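Local atomic coordinates of periplasmic cell division protein (SufI) (Aquifex aeolicus, PDB entry 6SYY), a protein that is a copper-binding multicopper oxidase of a hyperthermophile, probably coupling substrate oxidation to the reduction of dioxygen. Residues N219-V233 / M355-R367. Residues are numbered along the deposited sequence; the frame is centred on the assembly and turned at random.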
ATOM      1  N   ASN A 219       8.205  -2.894  19.503  1.00 59.75           N
ATOM      2  CA  ASN A 219       7.621  -2.357  20.731  1.00 83.13           C
ATOM      3  C   ASN A 219       6.794  -1.126  20.383  1.00 83.77           C
ATOM      4  O   ASN A 219       7.221   0.015  20.606  1.00 56.80           O
ATOM      5  CB  ASN A 219       8.699  -2.041  21.770  1.00 61.82           C
ATOM      6  CG  ASN A 219       9.766  -1.102  21.246  1.00 56.18           C
ATOM      7  OD1 ASN A 219       9.933  -0.944  20.033  1.00 46.48           O
ATOM      8  ND2 ASN A 219      10.494  -0.467  22.160  1.00 64.58           N
ATOM      9  N   PRO A 220       5.602  -1.321  19.823  1.00 56.28           N
ATOM     10  CA  PRO A 220       4.689  -0.187  19.650  1.00 69.62           C
ATOM     11  C   PRO A 220       4.318   0.393  21.006  1.00 72.78           C
ATOM     12  O   PRO A 220       3.878  -0.323  21.908  1.00 51.22           O
ATOM     13  CB  PRO A 220       3.480  -0.809  18.941  1.00 62.90           C
ATOM     14  CG  PRO A 220       3.535  -2.261  19.302  1.00 37.77           C
ATOM     15  CD  PRO A 220       4.996  -2.593  19.394  1.00 47.34           C
ATOM     16  N   MET A 221       4.526   1.701  21.154  1.00 57.30           N
ATOM     17  CA  MET A 221       4.275   2.396  22.413  1.00 60.93           C
ATOM     18  C   MET A 221       2.821   2.858  22.448  1.00 84.04           C
ATOM     19  O   MET A 221       2.436   3.776  21.717  1.00 67.34           O
ATOM     20  CB  MET A 221       5.234   3.574  22.578  1.00 74.74           C
ATOM     21  CG  MET A 221       6.683   3.179  22.814  1.00 97.66           C
ATOM     22  SD  MET A 221       6.922   2.281  24.358  1.00122.09           S
ATOM     23  CE  MET A 221       8.696   2.038  24.315  1.00 79.58           C
ATOM     24  N   GLY A 222       2.018   2.220  23.299  1.00 67.51           N
ATOM     25  CA  GLY A 222       0.623   2.579  23.471  1.00 58.94           C
ATOM     26  C   GLY A 222      -0.240   2.463  22.231  1.00 74.66           C
ATOM     27  O   GLY A 222      -0.426   1.372  21.682  1.00104.45           O
ATOM     28  N   HIS A 223      -0.789   3.594  21.790  1.00 60.46           N
ATOM     29  CA  HIS A 223      -1.644   3.649  20.612  1.00 45.35           C
ATOM     30  C   HIS A 223      -1.092   4.617  19.570  1.00 45.68           C
ATOM     31  O   HIS A 223      -1.839   5.151  18.748  1.00 91.37           O
ATOM     32  CB  HIS A 223      -3.068   4.026  21.009  1.00 46.48           C
ATOM     33  CG  HIS A 223      -3.620   3.182  22.116  1.00101.80           C
ATOM     34  ND1 HIS A 223      -4.406   2.071  21.888  1.00108.25           N
ATOM     35  CD2 HIS A 223      -3.488   3.280  23.459  1.00 96.04           C
ATOM     36  CE1 HIS A 223      -4.740   1.527  23.044  1.00 74.80           C
ATOM     37  NE2 HIS A 223      -4.197   2.242  24.013  1.00114.78           N
ATOM     38  N   MET A 224       0.222   4.836  19.585  1.00 52.74           N
ATOM     39  CA  MET A 224       0.879   5.738  18.651  1.00 76.26           C
ATOM     40  C   MET A 224       1.348   5.048  17.378  1.00 62.12           C
ATOM     41  O   MET A 224       1.874   5.720  16.487  1.00 61.72           O
ATOM     42  CB  MET A 224       2.074   6.416  19.330  1.00 63.70           C
ATOM     43  CG  MET A 224       1.701   7.305  20.504  1.00 76.15           C
ATOM     44  SD  MET A 224       3.118   8.213  21.149  1.00100.44           S
ATOM     45  CE  MET A 224       4.096   6.882  21.832  1.00 43.95           C
ATOM     46  N   GLY A 225       1.165   3.736  17.262  1.00 33.50           N
ATOM     47  CA  GLY A 225       1.728   3.006  16.146  1.00 31.12           C
ATOM     48  C   GLY A 225       3.209   2.766  16.345  1.00 33.48           C
ATOM     49  O   GLY A 225       3.820   3.347  17.248  1.00 30.79           O
ATOM     50  N   PHE A 226       3.801   1.912  15.520  1.00 33.35           N
ATOM     51  CA  PHE A 226       5.221   1.625  15.626  1.00 32.87           C
ATOM     52  C   PHE A 226       6.018   2.539  14.707  1.00 28.44           C
ATOM     53  O   PHE A 226       5.628   2.785  13.561  1.00 44.79           O
ATOM     54  CB  PHE A 226       5.524   0.167  15.278  1.00 37.66           C
ATOM     55  CG  PHE A 226       6.995  -0.142  15.252  1.00 30.98           C
ATOM     56  CD1 PHE A 226       7.649  -0.563  16.399  1.00 63.30           C
ATOM     57  CD2 PHE A 226       7.731   0.014  14.086  1.00 36.54           C
ATOM     58  CE1 PHE A 226       9.004  -0.828  16.381  1.00 34.71           C
ATOM     59  CE2 PHE A 226       9.084  -0.242  14.070  1.00 47.23           C
ATOM     60  CZ  PHE A 226       9.719  -0.670  15.216  1.00 56.26           C
ATOM     61  N   TRP A 227       7.158   3.011  15.204  1.00 25.77           N
ATOM     62  CA  TRP A 227       8.041   3.887  14.443  1.00 33.65           C
ATOM     63  C   TRP A 227       9.458   3.339  14.512  1.00 38.78           C
ATOM     64  O   TRP A 227      10.034   3.234  15.600  1.00 37.54           O
ATOM     65  CB  TRP A 227       7.981   5.322  14.975  1.00 30.95           C
ATOM     66  CG  TRP A 227       6.617   5.913  14.851  1.00 54.16           C
ATOM     67  CD1 TRP A 227       5.511   5.586  15.583  1.00 31.40           C
ATOM     68  CD2 TRP A 227       6.203   6.926  13.930  1.00 65.41           C
ATOM     69  NE1 TRP A 227       4.434   6.333  15.175  1.00 47.91           N
ATOM     70  CE2 TRP A 227       4.832   7.166  14.163  1.00 57.33           C
ATOM     71  CE3 TRP A 227       6.857   7.655  12.933  1.00 34.82           C
ATOM     72  CZ2 TRP A 227       4.106   8.106  13.436  1.00 52.51           C
ATOM     73  CZ3 TRP A 227       6.135   8.585  12.212  1.00 64.66           C
ATOM     74  CH2 TRP A 227       4.774   8.804  12.467  1.00 76.01           C
ATOM     75  N   GLY A 228      10.015   2.994  13.352  1.00 36.35           N
ATOM     76  CA  GLY A 228      11.309   2.346  13.295  1.00 27.30           C
ATOM     77  C   GLY A 228      12.474   3.322  13.270  1.00 39.58           C
ATOM     78  O   GLY A 228      12.364   4.447  12.790  1.00 47.80           O
ATOM     79  N   ASP A 229      13.608   2.855  13.795  1.00 39.00           N
ATOM     80  CA  ASP A 229      14.820   3.663  13.866  1.00 51.25           C
ATOM     81  C   ASP A 229      15.597   3.655  12.551  1.00 48.75           C
ATOM     82  O   ASP A 229      16.311   4.619  12.246  1.00 32.81           O
ATOM     83  CB  ASP A 229      15.701   3.149  15.009  1.00 34.28           C
ATOM     84  CG  ASP A 229      16.840   4.089  15.342  1.00122.67           C
ATOM     85  OD1 ASP A 229      16.799   5.263  14.912  1.00147.97           O
ATOM     86  OD2 ASP A 229      17.780   3.648  16.036  1.00140.33           O
ATOM     87  N   THR A 230      15.458   2.594  11.761  1.00 33.49           N
ATOM     88  CA  THR A 230      16.255   2.370  10.564  1.00 28.77           C
ATOM     89  C   THR A 230      15.342   2.302   9.348  1.00 44.57           C
ATOM     90  O   THR A 230      14.332   1.591   9.367  1.00 36.56           O
ATOM     91  CB  THR A 230      17.056   1.070  10.699  1.00 31.49           C
ATOM     92  OG1 THR A 230      17.928   1.159  11.835  1.00 39.75           O
ATOM     93  CG2 THR A 230      17.873   0.801   9.447  1.00 26.11           C
ATOM     94  N   ILE A 231      15.695   3.031   8.293  1.00 40.03           N
ATOM     95  CA  ILE A 231      14.889   3.062   7.077  1.00 32.74           C
ATOM     96  C   ILE A 231      15.405   2.011   6.108  1.00 26.38           C
ATOM     97  O   ILE A 231      16.616   1.878   5.896  1.00 27.67           O
ATOM     98  CB  ILE A 231      14.909   4.459   6.436  1.00 34.61           C
ATOM     99  CG1 ILE A 231      14.544   5.512   7.478  1.00 55.21           C
ATOM    100  CG2 ILE A 231      13.934   4.513   5.272  1.00 28.09           C
ATOM    101  CD1 ILE A 231      13.139   5.353   8.038  1.00 41.21           C
ATOM    102  N   LEU A 232      14.482   1.260   5.515  1.00 24.81           N
ATOM    103  CA  LEU A 232      14.811   0.205   4.573  1.00 22.04           C
ATOM    104  C   LEU A 232      14.021   0.409   3.291  1.00 39.19           C
ATOM    105  O   LEU A 232      12.885   0.889   3.311  1.00 40.65           O
ATOM    106  CB  LEU A 232      14.504  -1.190   5.141  1.00 25.96           C
ATOM    107  CG  LEU A 232      15.327  -1.719   6.320  1.00 28.25           C
ATOM    108  CD1 LEU A 232      14.909  -1.079   7.627  1.00 62.45           C
ATOM    109  CD2 LEU A 232      15.180  -3.224   6.411  1.00 50.70           C
ATOM    110  N   VAL A 233      14.642   0.053   2.172  1.00 23.73           N
ATOM    111  CA  VAL A 233      13.968  -0.015   0.882  1.00 27.61           C
ATOM    112  C   VAL A 233      14.179  -1.422   0.349  1.00 24.03           C
ATOM    113  O   VAL A 233      15.322  -1.842   0.132  1.00 28.98           O
ATOM    114  CB  VAL A 233      14.492   1.035  -0.107  1.00 23.33           C
ATOM    115  CG1 VAL A 233      13.622   1.057  -1.347  1.00 24.84           C
ATOM    116  CG2 VAL A 233      14.542   2.407   0.542  1.00 23.43           C
ATOM    117  N   MET A 355       8.170   7.816  20.892  1.00 81.36           N
ATOM    118  CA  MET A 355       8.059   6.803  19.849  1.00 81.10           C
ATOM    119  C   MET A 355       7.734   7.428  18.493  1.00 99.34           C
ATOM    120  O   MET A 355       8.479   7.251  17.525  1.00 79.52           O
ATOM    121  CB  MET A 355       6.993   5.774  20.220  1.00 87.85           C
ATOM    122  CG  MET A 355       6.951   4.575  19.304  1.00 77.91           C
ATOM    123  SD  MET A 355       8.513   3.683  19.322  1.00112.84           S
ATOM    124  CE  MET A 355       8.106   2.298  18.267  1.00 50.98           C
ATOM    125  N   ALA A 356       6.619   8.156  18.430  1.00 90.99           N
ATOM    126  CA  ALA A 356       6.211   8.808  17.191  1.00 71.72           C
ATOM    127  C   ALA A 356       7.167   9.947  16.852  1.00 55.46           C
ATOM    128  O   ALA A 356       7.495  10.776  17.707  1.00 82.26           O
ATOM    129  CB  ALA A 356       4.780   9.328  17.307  1.00 60.68           C
ATOM    130  N   ASP A 357       7.600   9.992  15.596  1.00 40.35           N
ATOM    131  CA  ASP A 357       8.708  10.831  15.170  1.00 42.71           C
ATOM    132  C   ASP A 357       8.281  11.692  13.987  1.00 47.31           C
ATOM    133  O   ASP A 357       7.438  11.291  13.182  1.00 47.91           O
ATOM    134  CB  ASP A 357       9.923   9.944  14.818  1.00 54.27           C
ATOM    135  CG  ASP A 357      10.970  10.665  14.008  1.00 48.24           C
ATOM    136  OD1 ASP A 357      10.795  10.785  12.778  1.00 65.76           O
ATOM    137  OD2 ASP A 357      11.973  11.113  14.600  1.00110.13           O
ATOM    138  N   ASN A 358       8.870  12.891  13.895  1.00 51.15           N
ATOM    139  CA  ASN A 358       8.599  13.826  12.806  1.00 38.20           C
ATOM    140  C   ASN A 358       9.900  14.354  12.211  1.00 37.32           C
ATOM    141  O   ASN A 358       9.966  15.496  11.749  1.00 37.36           O
ATOM    142  CB  ASN A 358       7.719  14.985  13.285  1.00 41.03           C
ATOM    143  CG  ASN A 358       7.108  15.783  12.136  1.00 45.33           C
ATOM    144  OD1 ASN A 358       7.016  15.305  11.004  1.00 31.36           O
ATOM    145  ND2 ASN A 358       6.690  17.008  12.428  1.00 42.54           N
ATOM    146  N   SER A 359      10.945  13.532  12.211  1.00 37.86           N
ATOM    147  CA  SER A 359      12.271  13.979  11.819  1.00 56.13           C
ATOM    148  C   SER A 359      12.474  13.852  10.310  1.00 47.73           C
ATOM    149  O   SER A 359      11.691  13.224   9.594  1.00 38.94           O
ATOM    150  CB  SER A 359      13.344  13.191  12.573  1.00 35.52           C
ATOM    151  OG  SER A 359      13.209  11.798  12.351  1.00 50.51           O
ATOM    152  N   GLU A 360      13.546  14.477   9.830  1.00 50.42           N
ATOM    153  CA  GLU A 360      13.951  14.393   8.437  1.00 47.42           C
ATOM    154  C   GLU A 360      15.205  13.538   8.319  1.00 32.65           C
ATOM    155  O   GLU A 360      16.042  13.508   9.228  1.00 43.29           O
ATOM    156  CB  GLU A 360      14.204  15.781   7.844  1.00 38.23           C
ATOM    157  CG  GLU A 360      15.244  16.604   8.574  1.00 38.20           C
ATOM    158  CD  GLU A 360      15.489  17.945   7.906  1.00 59.88           C
ATOM    159  OE1 GLU A 360      14.541  18.497   7.308  1.00 70.55           O
ATOM    160  OE2 GLU A 360      16.630  18.445   7.972  1.00 88.24           O
ATOM    161  N   PHE A 361      15.326  12.839   7.194  1.00 32.61           N
ATOM    162  CA  PHE A 361      16.398  11.869   7.016  1.00 34.06           C
ATOM    163  C   PHE A 361      16.416  11.400   5.571  1.00 29.94           C
ATOM    164  O   PHE A 361      15.382  11.395   4.896  1.00 28.77           O
ATOM    165  CB  PHE A 361      16.220  10.666   7.951  1.00 36.25           C
ATOM    166  CG  PHE A 361      14.847  10.063   7.902  1.00 28.19           C
ATOM    167  CD1 PHE A 361      13.875  10.446   8.810  1.00 31.86           C
ATOM    168  CD2 PHE A 361      14.524   9.114   6.946  1.00 27.32           C
ATOM    169  CE1 PHE A 361      12.609   9.895   8.767  1.00 32.57           C
ATOM    170  CE2 PHE A 361      13.255   8.571   6.892  1.00 38.06           C
ATOM    171  CZ  PHE A 361      12.300   8.956   7.808  1.00 31.85           C
ATOM    172  N   GLU A 362      17.595  10.990   5.114  1.00 26.73           N
ATOM    173  CA  GLU A 362      17.714  10.430   3.777  1.00 29.16           C
ATOM    174  C   GLU A 362      17.133   9.022   3.744  1.00 31.07           C
ATOM    175  O   GLU A 362      17.374   8.215   4.645  1.00 40.16           O
ATOM    176  CB  GLU A 362      19.180  10.415   3.343  1.00 30.78           C
ATOM    177  CG  GLU A 362      19.440   9.746   2.004  1.00 51.07           C
ATOM    178  CD  GLU A 362      20.865   9.945   1.530  1.00 48.71           C
ATOM    179  OE1 GLU A 362      21.449  11.004   1.844  1.00 72.23           O
ATOM    180  OE2 GLU A 362      21.403   9.046   0.850  1.00 64.86           O
ATOM    181  N   VAL A 363      16.347   8.734   2.710  1.00 38.18           N
ATOM    182  CA  VAL A 363      15.828   7.383   2.506  1.00 23.60           C
ATOM    183  C   VAL A 363      16.755   6.565   1.617  1.00 35.52           C
ATOM    184  O   VAL A 363      17.022   5.392   1.894  1.00 36.29           O
ATOM    185  CB  VAL A 363      14.405   7.447   1.919  1.00 23.99           C
ATOM    186  CG1 VAL A 363      13.915   6.054   1.579  1.00 22.14           C
ATOM    187  CG2 VAL A 363      13.458   8.129   2.890  1.00 27.45           C
ATOM    188  N   MET A 364      17.276   7.175   0.556  1.00 31.24           N
ATOM    189  CA  MET A 364      18.007   6.433  -0.456  1.00 33.43           C
ATOM    190  C   MET A 364      18.815   7.409  -1.304  1.00 23.38           C
ATOM    191  O   MET A 364      18.484   8.593  -1.410  1.00 29.90           O
ATOM    192  CB  MET A 364      17.039   5.618  -1.317  1.00 22.38           C
ATOM    193  CG  MET A 364      17.689   4.653  -2.262  1.00 40.21           C
ATOM    194  SD  MET A 364      16.447   3.900  -3.313  1.00 37.12           S
ATOM    195  CE  MET A 364      17.499   3.288  -4.621  1.00 41.23           C
ATOM    196  N   GLU A 365      19.882   6.893  -1.907  1.00 30.05           N
ATOM    197  CA  GLU A 365      20.780   7.682  -2.738  1.00 35.07           C
ATOM    198  C   GLU A 365      20.837   7.087  -4.137  1.00 40.78           C
ATOM    199  O   GLU A 365      21.032   5.877  -4.297  1.00 34.55           O
ATOM    200  CB  GLU A 365      22.180   7.735  -2.120  1.00 32.54           C
ATOM    201  CG  GLU A 365      23.297   8.019  -3.100  1.00 55.23           C
ATOM    202  CD  GLU A 365      24.665   7.852  -2.470  1.00 78.34           C
ATOM    203  OE1 GLU A 365      24.840   8.300  -1.316  1.00 51.87           O
ATOM    204  OE2 GLU A 365      25.557   7.263  -3.119  1.00 63.43           O
ATOM    205  N   PHE A 366      20.655   7.934  -5.144  1.00 29.69           N
ATOM    206  CA  PHE A 366      20.819   7.554  -6.541  1.00 26.58           C
ATOM    207  C   PHE A 366      22.104   8.165  -7.076  1.00 37.66           C
ATOM    208  O   PHE A 366      22.369   9.353  -6.863  1.00 29.69           O
ATOM    209  CB  PHE A 366      19.633   8.018  -7.387  1.00 30.81           C
ATOM    210  CG  PHE A 366      18.344   7.355  -7.030  1.00 33.08           C
ATOM    211  CD1 PHE A 366      18.037   6.100  -7.528  1.00 29.48           C
ATOM    212  CD2 PHE A 366      17.433   7.986  -6.200  1.00 39.53           C
ATOM    213  CE1 PHE A 366      16.846   5.485  -7.204  1.00 27.90           C
ATOM    214  CE2 PHE A 366      16.240   7.377  -5.867  1.00 37.64           C
ATOM    215  CZ  PHE A 366      15.947   6.122  -6.371  1.00 29.42           C
ATOM    216  N   ARG A 367      22.895   7.355  -7.768  1.00 31.95           N
ATOM    217  CA  ARG A 367      24.154   7.790  -8.356  1.00 28.74           C
ATOM    218  C   ARG A 367      24.012   7.699  -9.867  1.00 25.72           C
ATOM    219  O   ARG A 367      23.907   6.599 -10.420  1.00 32.22           O
ATOM    220  CB  ARG A 367      25.314   6.931  -7.861  1.00 26.78           C
ATOM    221  CG  ARG A 367      25.329   6.699  -6.360  1.00 41.68           C
ATOM    222  CD  ARG A 367      25.950   5.348  -6.051  1.00 49.44           C
ATOM    223  NE  ARG A 367      26.392   5.227  -4.667  1.00 33.36           N
ATOM    224  CZ  ARG A 367      27.176   4.248  -4.229  1.00 55.29           C
ATOM    225  NH1 ARG A 367      27.599   3.315  -5.073  1.00 48.11           N
ATOM    226  NH2 ARG A 367      27.542   4.202  -2.953  1.00 40.44           N
TER
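Trp227 lies flat beneath the backbone of Ala356 and Asp357, and this is the tightly packed part of the contact. Ala356 CA sits 3.5 Å from the centroid of the five-membered ring of Trp227 and only 3° off its normal, a CH-pi contact over the face. Asp357 N lies above the same plane, displaced toward the rim, while Asp357 O comes within 3.2 Å of Trp227 CZ3. The indole's rotation is fixed from its own loop: Trp227 NE1 donates in the ring plane to Met224 O (2.9 Å, N-H...O angle 165°). An alanine in place of Trp227 would probably leave the Ala356 backbone without its aromatic floor and Met224 O without this donor. Above the ring, the Asx turn in which Asp357 OD1 accepts from Ser359 N, together with the salt bridge from Asp357 to Arg259, holds the covering chain.

Farther along, Ile231 CG1 approaches Phe361 CE2 at 3.4 Å, and Val233 CG2 meets Val363 CG1 at 3.8 Å. These side chains cross at about right angles between strands 230-233 and 361-367 of the middle cupredoxin-like domain, whose axes come no closer than 7.2 Å.

The methionine end is as closely touched but less ordered: Met355, where the model resumes after unmodelled residues 327-354, and solvent-exposed Met221 are both poorly ordered. A bend at chi2 (61°) turns the Met355 chain inward, bringing its CE to 3.4 Å from Phe226 CD1, while Met221 crosses it.

No hydrogen bond joins the two segments, and buried Gly225 O and Ala356 N have no partner in the model. Gly225 lies beside His514, a ligand of the copper also bound by His451 and Cys509. Between these segments, apolar and CH-pi contacts hold the methionine-rich loop's end, consistent with opening and closing.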